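Glutathione s-transferase protein (Ralstonia solanacearum, PDB 3TOU) binds glutathione and probably works as a glutathione transferase, conjugating the tripeptide to electrophilic compounds. Local coordinates at residues 10-15 / 101-106; 17-22 / 158-163; 110-115 / 119-124. All coordinates share one frame; numbering follows the deposited sequence.

The chain starts with a thioredoxin-like domain and continues into an all-helical domain. Helix 12-23 is used twice. Its first turn takes part in contact 1, and its second half, at 17-22, takes part in contact 2. Contact 1 closes a loop by bringing back 101-106 of helix 86-114. Further along the same helix, 110-115 meets 119-124 in contact 3, across the short turn leading into helix 123-144. Contact 2 closes last, when 158-163 of helix 157-172 returns to helix 12-23. Contacts 1 and 2 therefore cross, while contact 3 lies nested inside the loop of contact 2. Contacts 1 and 2 join the two domains. Contact 3 lies at the subunit interface.

Contact 1 (10-15 / 101-106); sequences ASPYTR and GLLDAA. With GSH (glutathione), chain C.
The glutathione site of this GST-fold protein sits at the seam between its two domains, where Pro12 and Tyr13 meet Leu103 and Asp104. Pro12 and Tyr13 belong to the first turn of helix 12-23 in the thioredoxin-like domain. Leu103 and Asp104 lie on helix 86-114 of the helical domain. The polar link is a hydrogen bond from Tyr13 OH to Asp104 OD1, 2.7 Å long. It uses the anti lone pair of OD1, the one facing away from the other carboxylate oxygen. Ring and carboxylate planes stand 37° apart. The chi1 of Tyr13 is -50°, with CG beside the backbone N, and the phenol reaches across to the other helix. Its hydroxyl is thereby held at the far helix while the ring forms a wall of the ligand site. Glutathione CB1 lies over the centre of one ring face of Tyr13, 3.7 Å above the plane. Leu103 supports the tyrosine obliquely, with its CB 3.8 Å from Tyr13 CE1. The forked end of Leu103 packs on proline, CD2 lying 3.6 Å from Pro12 CB. Tyr168 and Val107 also touch Pro12, so this apolar patch is buried. The ligand is held further by Val51, Lys50, Ser65 and Asp64, and by Arg128 and Lys132 of the second subunit. Ser11, the N-cap of helix 12-23, exchanges a hydrogen bond with Thr14 OG1 through its own OG, 2.9 Å away. Ser11 OG also lies 3.2 Å from the glutathione sulfur, SG2.

Contact 2 (17-22 / 158-163); sequences VRVVLA and ADIAVG
Helices 12-23 and 157-172 come close at Val19 and Ile160, whose CA atoms are 7.0 Å apart. Both residues direct their CB at the opposite helix, and they meet tip to tip. Val19 uses one methyl, CG1, which comes to 3.6 Å from Ile160 CG2. The same CG1 also reaches the longer branch of the isoleucine, at 3.8 Å from Ile160 CG1. With chi1 at 174°, Val19 holds CG1 anti to its backbone N, and this is the methyl that faces Ile160. The second valine comes in from one flank. Val20 CG2 touches the end of the long branch, at 3.9 Å from Ile160 CD1, and the two side chains lie nearly perpendicular. Ile160 thus splits its work between two neighbours: CG2 and CG1 pack on Val19, and CD1 goes on to Val20 while still lying near Val19 CG1. Its chi2 of 170° keeps the CD1 branch stretched out for that reach. The contact is apolar and fully buried. Other parts of the fold close around it. Val20 also touches Ala72 of helix 65-74, and Val19 touches Thr201 of a loop. On the other helix Ala161 packs on Ala99 of helix 86-114, so Ile160 sits on a helix backed by the core of its own domain. Next to Ile160, Asp159 OD2 accepts from Thr156 N, while Ala158 N donates to Thr156 OG1. This bonding at the start of helix 157-172 resembles the N-capping box known from glutathione transferases. The valine-isoleucine packing itself is part of the interdomain interface of the GST fold, joining the thioredoxin-like domain to the helical one.

Contact 3 (110-115 / 119-124); sequences RVEQTQ and EQRSES
Glu112 and Arg121 run alongside each other, pointing opposite ways, and each reaches backbone atoms of the other segment. Glu112 OE2 accepts from Ser122 N at 2.8 Å. The bond is nearly straight, 170° at the hydrogen, and the amide meets OE2 almost along the C-O axis. A bend at chi2, 76°, turns the carboxylate of Glu112 to this amide. OE2 has a second partner, since it also forms a salt bridge with Arg116 NH1 of the second subunit. In return, the Arg121 guanidinium gives two N-H groups to carbonyls near the end of helix 86-114. NE donates to Glu112 O at 3.1 Å, and NH2 donates to Gln113 O at 2.8 Å. Both acceptors lie at the guanidinium edge, somewhat tilted from its plane. NH2 uses a lone pair of Gln113 O in the carbonyl plane, whereas NE comes from outside the plane of the Glu112 carbonyl. The charged groups of this pair stay apart, with Glu112 OE2 5.9 Å from Arg121 NE. The segments flank and partly form the connection between helices 86-114 and 123-144, the first two long helices of the GST C-terminal domain, here at the dimer interface. Gln120 O accepts from Arg116 NH1 of the second subunit. The Ser122 hydroxyl serves the next helix: as N-cap of helix 123-144 it bonds Trp125 N. One water donates twice, to Gln115 O at 2.8 Å and to Gln120 OE1 at 2.8 Å, bridging the two segments. Gln120 OE1 is also bonded to Thr117 N. On the helix side, Gln115 NE2 donates to Thr114 OG1 at 3.0 Å, with the acceptor close to the amide plane.

Contact 1 (10-15 / 101-106)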
ATOM      1  N   ALA A  10       8.464 -15.391  -5.166  1.00 14.26           N
ATOM      2  CA  ALA A  10       7.433 -14.904  -6.094  1.00 14.73           C
ATOM      3  C   ALA A  10       6.954 -13.489  -5.774  1.00 14.61           C
ATOM      4  O   ALA A  10       6.641 -12.731  -6.689  1.00 15.02           O
ATOM      5  CB  ALA A  10       6.228 -15.863  -6.144  1.00 14.87           C
ATOM      6  N   SER A  11       6.903 -13.149  -4.483  1.00 14.05           N
ATOM      7  CA  SER A  11       6.260 -11.912  -4.021  1.00 11.73           C
ATOM      8  C   SER A  11       6.946 -10.673  -4.610  1.00 11.29           C
ATOM      9  O   SER A  11       8.136 -10.451  -4.381  1.00 11.61           O
ATOM     10  CB  SER A  11       6.300 -11.840  -2.492  1.00 12.55           C
ATOM     11  OG  SER A  11       5.931 -10.544  -2.032  1.00 15.32           O
ATOM     12  N   PRO A  12       6.199  -9.878  -5.394  1.00 13.11           N
ATOM     13  CA  PRO A  12       6.817  -8.706  -6.000  1.00 11.93           C
ATOM     14  C   PRO A  12       6.993  -7.557  -5.013  1.00 10.49           C
ATOM     15  O   PRO A  12       7.909  -6.750  -5.181  1.00 10.13           O
ATOM     16  CB  PRO A  12       5.844  -8.345  -7.133  1.00 11.36           C
ATOM     17  CG  PRO A  12       4.484  -8.817  -6.624  1.00 11.07           C
ATOM     18  CD  PRO A  12       4.792 -10.065  -5.809  1.00 14.23           C
ATOM     19  N   TYR A  13       6.156  -7.493  -3.968  1.00 12.27           N
ATOM     20  CA  TYR A  13       6.371  -6.497  -2.910  1.00 11.24           C
ATOM     21  C   TYR A  13       7.647  -6.818  -2.135  1.00 10.55           C
ATOM     22  O   TYR A  13       8.402  -5.912  -1.764  1.00 10.48           O
ATOM     23  CB  TYR A  13       5.198  -6.445  -1.934  1.00 10.15           C
ATOM     24  CG  TYR A  13       3.843  -6.328  -2.585  1.00  9.80           C
ATOM     25  CD1 TYR A  13       3.346  -5.086  -3.008  1.00 12.17           C
ATOM     26  CD2 TYR A  13       3.042  -7.459  -2.742  1.00 12.77           C
ATOM     27  CE1 TYR A  13       2.067  -5.005  -3.593  1.00 12.48           C
ATOM     28  CE2 TYR A  13       1.785  -7.383  -3.321  1.00 13.46           C
ATOM     29  CZ  TYR A  13       1.306  -6.159  -3.738  1.00 14.45           C
ATOM     30  OH  TYR A  13       0.038  -6.121  -4.299  1.00 17.88           O
ATOM     31  N   THR A  14       7.885  -8.110  -1.917  1.00 10.64           N
ATOM     32  CA  THR A  14       9.124  -8.567  -1.289  1.00 10.58           C
ATOM     33  C   THR A  14      10.307  -8.258  -2.193  1.00  8.44           C
ATOM     34  O   THR A  14      11.333  -7.783  -1.715  1.00 10.37           O
ATOM     35  CB  THR A  14       9.078 -10.079  -0.963  1.00 11.62           C
ATOM     36  OG1 THR A  14       8.015 -10.319  -0.025  1.00 10.58           O
ATOM     37  CG2 THR A  14      10.412 -10.567  -0.334  1.00 11.14           C
ATOM     38  N   ARG A  15      10.149  -8.506  -3.489  1.00 10.34           N
ATOM     39  CA  ARG A  15      11.227  -8.207  -4.427  1.00  9.07           C
ATOM     40  C   ARG A  15      11.616  -6.744  -4.362  1.00 10.85           C
ATOM     41  O   ARG A  15      12.809  -6.429  -4.331  1.00 10.69           O
ATOM     42  CB  ARG A  15      10.884  -8.581  -5.860  1.00 12.61           C
ATOM     43  CG  ARG A  15      12.138  -8.527  -6.723  1.00 14.51           C
ATOM     44  CD  ARG A  15      11.837  -8.643  -8.189  1.00 13.48           C
ATOM     45  NE  ARG A  15      13.088  -8.831  -8.920  1.00 14.07           N
ATOM     46  CZ  ARG A  15      13.139  -9.127 -10.212  1.00 16.72           C
ATOM     47  NH1 ARG A  15      12.012  -9.237 -10.891  1.00 13.66           N
ATOM     48  NH2 ARG A  15      14.304  -9.317 -10.820  1.00 14.25           N
ATOM     49  N   GLY A 101       0.122  -0.360  -7.163  1.00 11.33           N
ATOM     50  CA  GLY A 101      -1.264  -0.568  -7.592  1.00  9.47           C
ATOM     51  C   GLY A 101      -1.366  -1.530  -8.764  1.00 12.73           C
ATOM     52  O   GLY A 101      -2.303  -2.319  -8.842  1.00 11.86           O
ATOM     53  N   LEU A 102      -0.412  -1.461  -9.683  1.00  9.34           N
ATOM     54  CA  LEU A 102      -0.373  -2.456 -10.772  1.00  8.85           C
ATOM     55  C   LEU A 102      -0.182  -3.835 -10.117  1.00 12.21           C
ATOM     56  O   LEU A 102      -0.892  -4.791 -10.456  1.00 12.35           O
ATOM     57  CB  LEU A 102       0.747  -2.144 -11.768  1.00  9.45           C
ATOM     58  CG  LEU A 102       0.804  -2.969 -13.074  1.00 13.32           C
ATOM     59  CD1 LEU A 102       1.657  -2.232 -14.101  1.00 12.45           C
ATOM     60  CD2 LEU A 102       1.344  -4.392 -12.895  1.00 15.21           C
ATOM     61  N   LEU A 103       0.757  -3.922  -9.172  1.00 11.26           N
ATOM     62  CA  LEU A 103       0.959  -5.163  -8.415  1.00 10.52           C
ATOM     63  C   LEU A 103      -0.293  -5.614  -7.686  1.00 11.84           C
ATOM     64  O   LEU A 103      -0.609  -6.805  -7.725  1.00 12.10           O
ATOM     65  CB  LEU A 103       2.121  -5.056  -7.422  1.00  8.02           C
ATOM     66  CG  LEU A 103       3.512  -4.898  -8.011  1.00 11.75           C
ATOM     67  CD1 LEU A 103       4.504  -4.840  -6.846  1.00 15.26           C
ATOM     68  CD2 LEU A 103       3.801  -6.076  -8.967  1.00 15.03           C
ATOM     69  N   ASP A 104      -1.006  -4.688  -7.042  1.00 10.49           N
ATOM     70  CA  ASP A 104      -2.260  -5.032  -6.329  1.00  9.21           C
ATOM     71  C   ASP A 104      -3.241  -5.715  -7.283  1.00 10.86           C
ATOM     72  O   ASP A 104      -3.852  -6.725  -6.933  1.00 12.30           O
ATOM     73  CB  ASP A 104      -2.937  -3.785  -5.712  1.00 10.68           C
ATOM     74  CG  ASP A 104      -2.152  -3.177  -4.537  1.00 17.32           C
ATOM     75  OD1 ASP A 104      -1.290  -3.854  -3.916  1.00 14.05           O
ATOM     76  OD2 ASP A 104      -2.425  -1.999  -4.217  1.00 15.96           O
ATOM     77  N   ALA A 105      -3.380  -5.170  -8.485  1.00 11.97           N
ATOM     78  CA  ALA A 105      -4.275  -5.760  -9.484  1.00 13.83           C
ATOM     79  C   ALA A 105      -3.780  -7.113  -9.978  1.00 13.33           C
ATOM     80  O   ALA A 105      -4.571  -8.052 -10.042  1.00 12.46           O
ATOM     81  CB  ALA A 105      -4.491  -4.810 -10.649  1.00 10.62           C
ATOM     82  N   ALA A 106      -2.492  -7.220 -10.307  1.00 11.62           N
ATOM     83  CA  ALA A 106      -1.953  -8.504 -10.789  1.00 12.37           C
ATOM     84  C   ALA A 106      -2.011  -9.592  -9.713  1.00 14.98           C
ATOM     85  O   ALA A 106      -2.348 -10.752  -9.998  1.00 13.59           O
ATOM     86  CB  ALA A 106      -0.532  -8.332 -11.300  1.00 14.09           C
TER
HETATM   87  N1  GSH C 227       0.628  -3.663   1.092  1.00 18.92           N
HETATM   88  CA1 GSH C 227       1.543  -4.813   1.102  1.00 20.57           C
HETATM   89  C1  GSH C 227       2.954  -4.404   0.750  1.00 16.70           C
HETATM   90  O11 GSH C 227       3.921  -5.019   1.270  1.00 16.44           O
HETATM   91  O12 GSH C 227       3.181  -3.447  -0.018  1.00 18.44           O
HETATM   92  CB1 GSH C 227       1.054  -5.935   0.185  1.00 21.17           C
HETATM   93  CG1 GSH C 227       1.727  -7.264   0.570  1.00 19.80           C
HETATM   94  CD1 GSH C 227       1.025  -8.479  -0.002  1.00 22.57           C
HETATM   95  OE1 GSH C 227      -0.328  -8.411  -0.384  1.00 27.69           O
HETATM   96  N2  GSH C 227       1.744  -9.599  -0.098  1.00 23.66           N
HETATM   97  CA2 GSH C 227       1.129 -10.875  -0.449  1.00 27.19           C
HETATM   98  C2  GSH C 227       0.571 -11.511   0.778  1.00 27.15           C
HETATM   99  O2  GSH C 227       1.509 -11.690   1.780  1.00 19.49           O
HETATM  100  CB2 GSH C 227       2.170 -11.862  -0.986  1.00 29.60           C
HETATM  101  SG2 GSH C 227       2.817 -11.283  -2.571  1.00 31.33           S
HETATM  102  N3  GSH C 227      -0.712 -11.871   0.870  1.00 20.55           N
HETATM  103  CA3 GSH C 227      -1.164 -12.792   1.907  1.00 20.41           C
HETATM  104  C3  GSH C 227      -2.518 -12.452   2.469  1.00 24.88           C
HETATM  105  O31 GSH C 227      -3.082 -13.199   3.295  1.00 27.69           O
HETATM  106  O32 GSH C 227      -3.103 -11.429   2.109  1.00 29.71           O

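Contact 2 (17-22 / 158-163)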
ATOM      1  N   VAL A  17      11.565  -4.706  -1.884  1.00 10.65           N
ATOM      2  CA  VAL A  17      12.392  -4.534  -0.700  1.00  8.04           C
ATOM      3  C   VAL A  17      13.791  -5.142  -0.904  1.00  9.75           C
ATOM      4  O   VAL A  17      14.793  -4.518  -0.545  1.00 10.75           O
ATOM      5  CB  VAL A  17      11.696  -5.163   0.536  1.00 10.59           C
ATOM      6  CG1 VAL A  17      12.660  -5.213   1.722  1.00 12.83           C
ATOM      7  CG2 VAL A  17      10.421  -4.380   0.876  1.00 10.72           C
ATOM      8  N   ARG A  18      13.851  -6.331  -1.502  1.00 10.45           N
ATOM      9  CA  ARG A  18      15.131  -7.018  -1.705  1.00 11.49           C
ATOM     10  C   ARG A  18      16.028  -6.226  -2.644  1.00 12.37           C
ATOM     11  O   ARG A  18      17.236  -6.156  -2.426  1.00 12.25           O
ATOM     12  CB  ARG A  18      14.921  -8.437  -2.241  1.00 11.13           C
ATOM     13  CG  ARG A  18      14.275  -9.362  -1.200  1.00 11.76           C
ATOM     14  CD  ARG A  18      13.890 -10.698  -1.799  1.00 17.73           C
ATOM     15  NE  ARG A  18      15.047 -11.467  -2.242  1.00 19.82           N
ATOM     16  CZ  ARG A  18      15.034 -12.290  -3.289  1.00 17.98           C
ATOM     17  NH1 ARG A  18      13.937 -12.439  -4.010  1.00 16.81           N
ATOM     18  NH2 ARG A  18      16.123 -12.971  -3.617  1.00 25.60           N
ATOM     19  N   VAL A  19      15.425  -5.635  -3.678  1.00 12.08           N
ATOM     20  CA  VAL A  19      16.176  -4.781  -4.605  1.00  9.58           C
ATOM     21  C   VAL A  19      16.719  -3.547  -3.887  1.00 13.39           C
ATOM     22  O   VAL A  19      17.881  -3.189  -4.068  1.00 12.17           O
ATOM     23  CB  VAL A  19      15.343  -4.379  -5.835  1.00 11.27           C
ATOM     24  CG1 VAL A  19      16.099  -3.352  -6.715  1.00 10.52           C
ATOM     25  CG2 VAL A  19      15.012  -5.642  -6.652  1.00 12.05           C
ATOM     26  N   VAL A  20      15.880  -2.921  -3.066  1.00 11.87           N
ATOM     27  CA  VAL A  20      16.298  -1.769  -2.280  1.00  9.44           C
ATOM     28  C   VAL A  20      17.467  -2.146  -1.364  1.00 14.31           C
ATOM     29  O   VAL A  20      18.472  -1.425  -1.325  1.00 10.98           O
ATOM     30  CB  VAL A  20      15.118  -1.209  -1.445  1.00 10.88           C
ATOM     31  CG1 VAL A  20      15.606  -0.248  -0.353  1.00 12.60           C
ATOM     32  CG2 VAL A  20      14.157  -0.473  -2.382  1.00 11.42           C
ATOM     33  N   LEU A  21      17.340  -3.266  -0.654  1.00 12.94           N
ATOM     34  CA  LEU A  21      18.390  -3.717   0.263  1.00 13.89           C
ATOM     35  C   LEU A  21      19.711  -3.960  -0.478  1.00 14.40           C
ATOM     36  O   LEU A  21      20.776  -3.627   0.030  1.00 16.55           O
ATOM     37  CB  LEU A  21      17.940  -4.957   1.048  1.00 14.85           C
ATOM     38  CG  LEU A  21      16.811  -4.717   2.078  1.00 12.93           C
ATOM     39  CD1 LEU A  21      16.259  -6.031   2.617  1.00 14.42           C
ATOM     40  CD2 LEU A  21      17.253  -3.822   3.226  1.00 17.32           C
ATOM     41  N   ALA A  22      19.627  -4.512  -1.688  1.00 13.96           N
ATOM     42  CA  ALA A  22      20.832  -4.775  -2.493  1.00 12.99           C
ATOM     43  C   ALA A  22      21.470  -3.463  -2.967  1.00 14.86           C
ATOM     44  O   ALA A  22      22.690  -3.288  -2.869  1.00 13.98           O
ATOM     45  CB  ALA A  22      20.492  -5.680  -3.676  1.00 12.57           C
ATOM     46  N   ALA A 158      11.266   4.767  -7.425  1.00 12.36           N
ATOM     47  CA  ALA A 158      10.286   4.769  -8.523  1.00 13.22           C
ATOM     48  C   ALA A 158      10.656   3.741  -9.589  1.00 13.79           C
ATOM     49  O   ALA A 158       9.828   2.925  -9.998  1.00 12.70           O
ATOM     50  CB  ALA A 158      10.163   6.164  -9.137  1.00 14.23           C
ATOM     51  N   ASP A 159      11.915   3.757 -10.008  1.00 10.74           N
ATOM     52  CA  ASP A 159      12.402   2.807 -11.010  1.00 12.62           C
ATOM     53  C   ASP A 159      12.371   1.376 -10.512  1.00 13.40           C
ATOM     54  O   ASP A 159      11.981   0.473 -11.261  1.00 12.59           O
ATOM     55  CB  ASP A 159      13.827   3.174 -11.406  1.00 12.49           C
ATOM     56  CG  ASP A 159      13.923   4.590 -11.898  1.00 16.30           C
ATOM     57  OD1 ASP A 159      13.364   4.873 -12.974  1.00 16.18           O
ATOM     58  OD2 ASP A 159      14.526   5.421 -11.191  1.00 17.01           O
ATOM     59  N   ILE A 160      12.787   1.176  -9.256  1.00  9.59           N
ATOM     60  CA  ILE A 160      12.769  -0.161  -8.638  1.00 11.44           C
ATOM     61  C   ILE A 160      11.353  -0.734  -8.645  1.00 12.62           C
ATOM     62  O   ILE A 160      11.129  -1.865  -9.098  1.00 11.59           O
ATOM     63  CB  ILE A 160      13.344  -0.133  -7.200  1.00 10.63           C
ATOM     64  CG1 ILE A 160      14.845   0.193  -7.242  1.00 10.71           C
ATOM     65  CG2 ILE A 160      13.056  -1.458  -6.442  1.00 11.68           C
ATOM     66  CD1 ILE A 160      15.460   0.483  -5.880  1.00 12.63           C
ATOM     67  N   ALA A 161      10.407   0.071  -8.173  1.00 10.55           N
ATOM     68  CA  ALA A 161       9.000  -0.333  -8.109  1.00  9.71           C
ATOM     69  C   ALA A 161       8.430  -0.663  -9.485  1.00 10.16           C
ATOM     70  O   ALA A 161       7.792  -1.707  -9.653  1.00 10.73           O
ATOM     71  CB  ALA A 161       8.175   0.726  -7.409  1.00 11.06           C
ATOM     72  N   VAL A 162       8.671   0.209 -10.466  1.00  9.99           N
ATOM     73  CA  VAL A 162       8.179  -0.033 -11.828  1.00 10.18           C
ATOM     74  C   VAL A 162       8.808  -1.323 -12.396  1.00 11.68           C
ATOM     75  O   VAL A 162       8.118  -2.169 -12.977  1.00 10.55           O
ATOM     76  CB  VAL A 162       8.448   1.186 -12.756  1.00 10.22           C
ATOM     77  CG1 VAL A 162       8.193   0.829 -14.233  1.00 10.35           C
ATOM     78  CG2 VAL A 162       7.576   2.374 -12.357  1.00 12.82           C
ATOM     79  N   GLY A 163      10.113  -1.468 -12.212  1.00 10.59           N
ATOM     80  CA  GLY A 163      10.835  -2.673 -12.640  1.00 11.56           C
ATOM     81  C   GLY A 163      10.247  -3.965 -12.088  1.00 14.22           C
ATOM     82  O   GLY A 163      10.041  -4.937 -12.824  1.00 12.36           O
TER

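Contact 3 (110-115 / 119-124)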
ATOM      1  N   ARG A 110      -3.879 -13.341  -9.270  1.00 15.01           N
ATOM      2  CA  ARG A 110      -3.247 -14.573  -8.773  1.00 16.17           C
ATOM      3  C   ARG A 110      -4.118 -15.202  -7.671  1.00 19.54           C
ATOM      4  O   ARG A 110      -4.300 -16.423  -7.624  1.00 19.74           O
ATOM      5  CB  ARG A 110      -1.819 -14.287  -8.271  1.00 17.41           C
ATOM      6  CG  ARG A 110      -1.106 -15.439  -7.527  1.00 18.55           C
ATOM      7  CD  ARG A 110      -0.652 -16.565  -8.455  1.00 22.52           C
ATOM      8  NE  ARG A 110       0.013 -17.609  -7.678  1.00 25.77           N
ATOM      9  CZ  ARG A 110       0.481 -18.758  -8.163  1.00 32.79           C
ATOM     10  NH1 ARG A 110       0.389 -19.044  -9.458  1.00 30.08           N
ATOM     11  NH2 ARG A 110       1.056 -19.626  -7.337  1.00 29.72           N
ATOM     12  N   VAL A 111      -4.681 -14.350  -6.813  1.00 14.22           N
ATOM     13  CA  VAL A 111      -5.574 -14.796  -5.723  1.00 15.64           C
ATOM     14  C   VAL A 111      -6.870 -15.370  -6.284  1.00 17.75           C
ATOM     15  O   VAL A 111      -7.353 -16.390  -5.810  1.00 17.33           O
ATOM     16  CB  VAL A 111      -5.844 -13.640  -4.720  1.00 17.31           C
ATOM     17  CG1 VAL A 111      -7.047 -13.919  -3.818  1.00 23.73           C
ATOM     18  CG2 VAL A 111      -4.590 -13.375  -3.900  1.00 16.32           C
ATOM     19  N   GLU A 112      -7.396 -14.740  -7.328  1.00 15.70           N
ATOM     20  CA  GLU A 112      -8.576 -15.260  -8.021  1.00 19.38           C
ATOM     21  C   GLU A 112      -8.318 -16.669  -8.583  1.00 21.14           C
ATOM     22  O   GLU A 112      -9.222 -17.500  -8.594  1.00 20.69           O
ATOM     23  CB  GLU A 112      -9.018 -14.285  -9.119  1.00 17.84           C
ATOM     24  CG  GLU A 112     -10.390 -14.571  -9.754  1.00 24.54           C
ATOM     25  CD  GLU A 112     -11.568 -14.173  -8.886  1.00 26.17           C
ATOM     26  OE1 GLU A 112     -11.384 -13.510  -7.843  1.00 23.43           O
ATOM     27  OE2 GLU A 112     -12.702 -14.525  -9.253  1.00 31.39           O
ATOM     28  N   GLN A 113      -7.085 -16.938  -9.009  1.00 17.57           N
ATOM     29  CA  GLN A 113      -6.693 -18.280  -9.446  1.00 20.55           C
ATOM     30  C   GLN A 113      -6.547 -19.266  -8.270  1.00 22.55           C
ATOM     31  O   GLN A 113      -7.151 -20.352  -8.271  1.00 23.39           O
ATOM     32  CB  GLN A 113      -5.398 -18.222 -10.264  1.00 19.93           C
ATOM     33  CG  GLN A 113      -4.857 -19.591 -10.677  1.00 23.88           C
ATOM     34  CD  GLN A 113      -3.440 -19.527 -11.213  1.00 29.76           C
ATOM     35  OE1 GLN A 113      -2.985 -18.481 -11.690  1.00 26.91           O
ATOM     36  NE2 GLN A 113      -2.733 -20.650 -11.141  1.00 28.59           N
ATOM     37  N   THR A 114      -5.764 -18.896  -7.267  1.00 19.81           N
ATOM     38  CA  THR A 114      -5.360 -19.864  -6.239  1.00 20.41           C
ATOM     39  C   THR A 114      -6.335 -20.025  -5.074  1.00 23.25           C
ATOM     40  O   THR A 114      -6.336 -21.066  -4.404  1.00 23.49           O
ATOM     41  CB  THR A 114      -3.938 -19.571  -5.693  1.00 24.88           C
ATOM     42  OG1 THR A 114      -3.938 -18.305  -5.024  1.00 26.13           O
ATOM     43  CG2 THR A 114      -2.918 -19.554  -6.824  1.00 24.32           C
ATOM     44  N   GLN A 115      -7.153 -19.005  -4.825  1.00 19.83           N
ATOM     45  CA  GLN A 115      -7.994 -18.980  -3.628  1.00 20.95           C
ATOM     46  C   GLN A 115      -9.485 -19.166  -3.906  1.00 20.41           C
ATOM     47  O   GLN A 115     -10.290 -19.188  -2.976  1.00 26.51           O
ATOM     48  CB  GLN A 115      -7.757 -17.688  -2.825  1.00 19.47           C
ATOM     49  CG  GLN A 115      -6.306 -17.468  -2.431  1.00 20.29           C
ATOM     50  CD  GLN A 115      -5.696 -18.647  -1.690  1.00 29.75           C
ATOM     51  OE1 GLN A 115      -6.201 -19.063  -0.648  1.00 30.85           O
ATOM     52  NE2 GLN A 115      -4.590 -19.175  -2.215  1.00 23.71           N
ATOM     53  N   GLU A 119     -15.761 -22.615  -9.971  1.00 30.70           N
ATOM     54  CA  GLU A 119     -17.175 -22.294  -9.826  1.00 33.10           C
ATOM     55  C   GLU A 119     -17.406 -20.956  -9.127  1.00 30.07           C
ATOM     56  O   GLU A 119     -18.452 -20.346  -9.310  1.00 28.47           O
ATOM     57  CB  GLU A 119     -17.909 -23.429  -9.092  1.00 32.81           C
ATOM     58  CG  GLU A 119     -17.901 -24.767  -9.840  1.00 33.46           C
ATOM     59  CD  GLU A 119     -16.559 -25.487  -9.787  1.00 41.85           C
ATOM     60  OE1 GLU A 119     -15.855 -25.390  -8.754  1.00 31.85           O
ATOM     61  OE2 GLU A 119     -16.202 -26.139 -10.792  1.00 46.13           O
ATOM     62  N   GLN A 120     -16.419 -20.513  -8.344  1.00 26.59           N
ATOM     63  CA  GLN A 120     -16.486 -19.259  -7.586  1.00 22.08           C
ATOM     64  C   GLN A 120     -15.910 -18.051  -8.329  1.00 24.85           C
ATOM     65  O   GLN A 120     -16.072 -16.922  -7.878  1.00 24.53           O
ATOM     66  CB  GLN A 120     -15.697 -19.390  -6.278  1.00 23.52           C
ATOM     67  CG  GLN A 120     -16.353 -20.245  -5.214  1.00 25.48           C
ATOM     68  CD  GLN A 120     -15.418 -20.564  -4.055  1.00 25.25           C
ATOM     69  OE1 GLN A 120     -14.195 -20.480  -4.175  1.00 23.77           O
ATOM     70  NE2 GLN A 120     -15.996 -20.948  -2.931  1.00 22.13           N
ATOM     71  N   ARG A 121     -15.204 -18.288  -9.430  1.00 23.64           N
ATOM     72  CA  ARG A 121     -14.473 -17.199 -10.097  1.00 25.46           C
ATOM     73  C   ARG A 121     -15.377 -16.216 -10.812  1.00 27.19           C
ATOM     74  O   ARG A 121     -16.368 -16.606 -11.429  1.00 30.94           O
ATOM     75  CB  ARG A 121     -13.415 -17.740 -11.043  1.00 27.44           C
ATOM     76  CG  ARG A 121     -12.235 -18.297 -10.292  1.00 23.28           C
ATOM     77  CD  ARG A 121     -11.323 -19.013 -11.210  1.00 28.80           C
ATOM     78  NE  ARG A 121     -10.342 -19.767 -10.457  1.00 22.84           N
ATOM     79  CZ  ARG A 121      -9.797 -20.902 -10.876  1.00 33.45           C
ATOM     80  NH1 ARG A 121     -10.138 -21.417 -12.054  1.00 37.70           N
ATOM     81  NH2 ARG A 121      -8.917 -21.528 -10.113  1.00 30.95           N
ATOM     82  N   SER A 122     -15.032 -14.934 -10.718  1.00 26.56           N
ATOM     83  CA  SER A 122     -15.859 -13.880 -11.270  1.00 20.07           C
ATOM     84  C   SER A 122     -15.173 -13.259 -12.473  1.00 22.31           C
ATOM     85  O   SER A 122     -14.098 -12.683 -12.341  1.00 20.81           O
ATOM     86  CB  SER A 122     -16.137 -12.815 -10.207  1.00 22.93           C
ATOM     87  OG  SER A 122     -16.560 -11.594 -10.791  1.00 23.07           O
ATOM     88  N   GLU A 123     -15.804 -13.363 -13.639  1.00 23.51           N
ATOM     89  CA  GLU A 123     -15.251 -12.785 -14.867  1.00 22.70           C
ATOM     90  C   GLU A 123     -15.223 -11.252 -14.824  1.00 21.95           C
ATOM     91  O   GLU A 123     -14.299 -10.641 -15.358  1.00 23.39           O
ATOM     92  CB  GLU A 123     -15.988 -13.314 -16.109  1.00 26.93           C
ATOM     93  CG  GLU A 123     -15.848 -14.835 -16.278  1.00 35.86           C
ATOM     94  CD  GLU A 123     -16.134 -15.334 -17.691  1.00 52.09           C
ATOM     95  OE1 GLU A 123     -16.888 -14.668 -18.439  1.00 50.58           O
ATOM     96  OE2 GLU A 123     -15.598 -16.408 -18.048  1.00 52.15           O
ATOM     97  N   SER A 124     -16.216 -10.645 -14.171  1.00 21.80           N
ATOM     98  CA  SER A 124     -16.245  -9.190 -13.989  1.00 21.60           C
ATOM     99  C   SER A 124     -15.083  -8.681 -13.115  1.00 24.25           C
ATOM    100  O   SER A 124     -14.497  -7.633 -13.394  1.00 21.66           O
ATOM    101  CB  SER A 124     -17.584  -8.736 -13.409  1.00 25.48           C
ATOM    102  OG  SER A 124     -17.843  -9.360 -12.162  1.00 32.31           O
TER
HETATM  103  O   HOH W   1     -12.469 -20.562  -1.942  1.00 41.86           O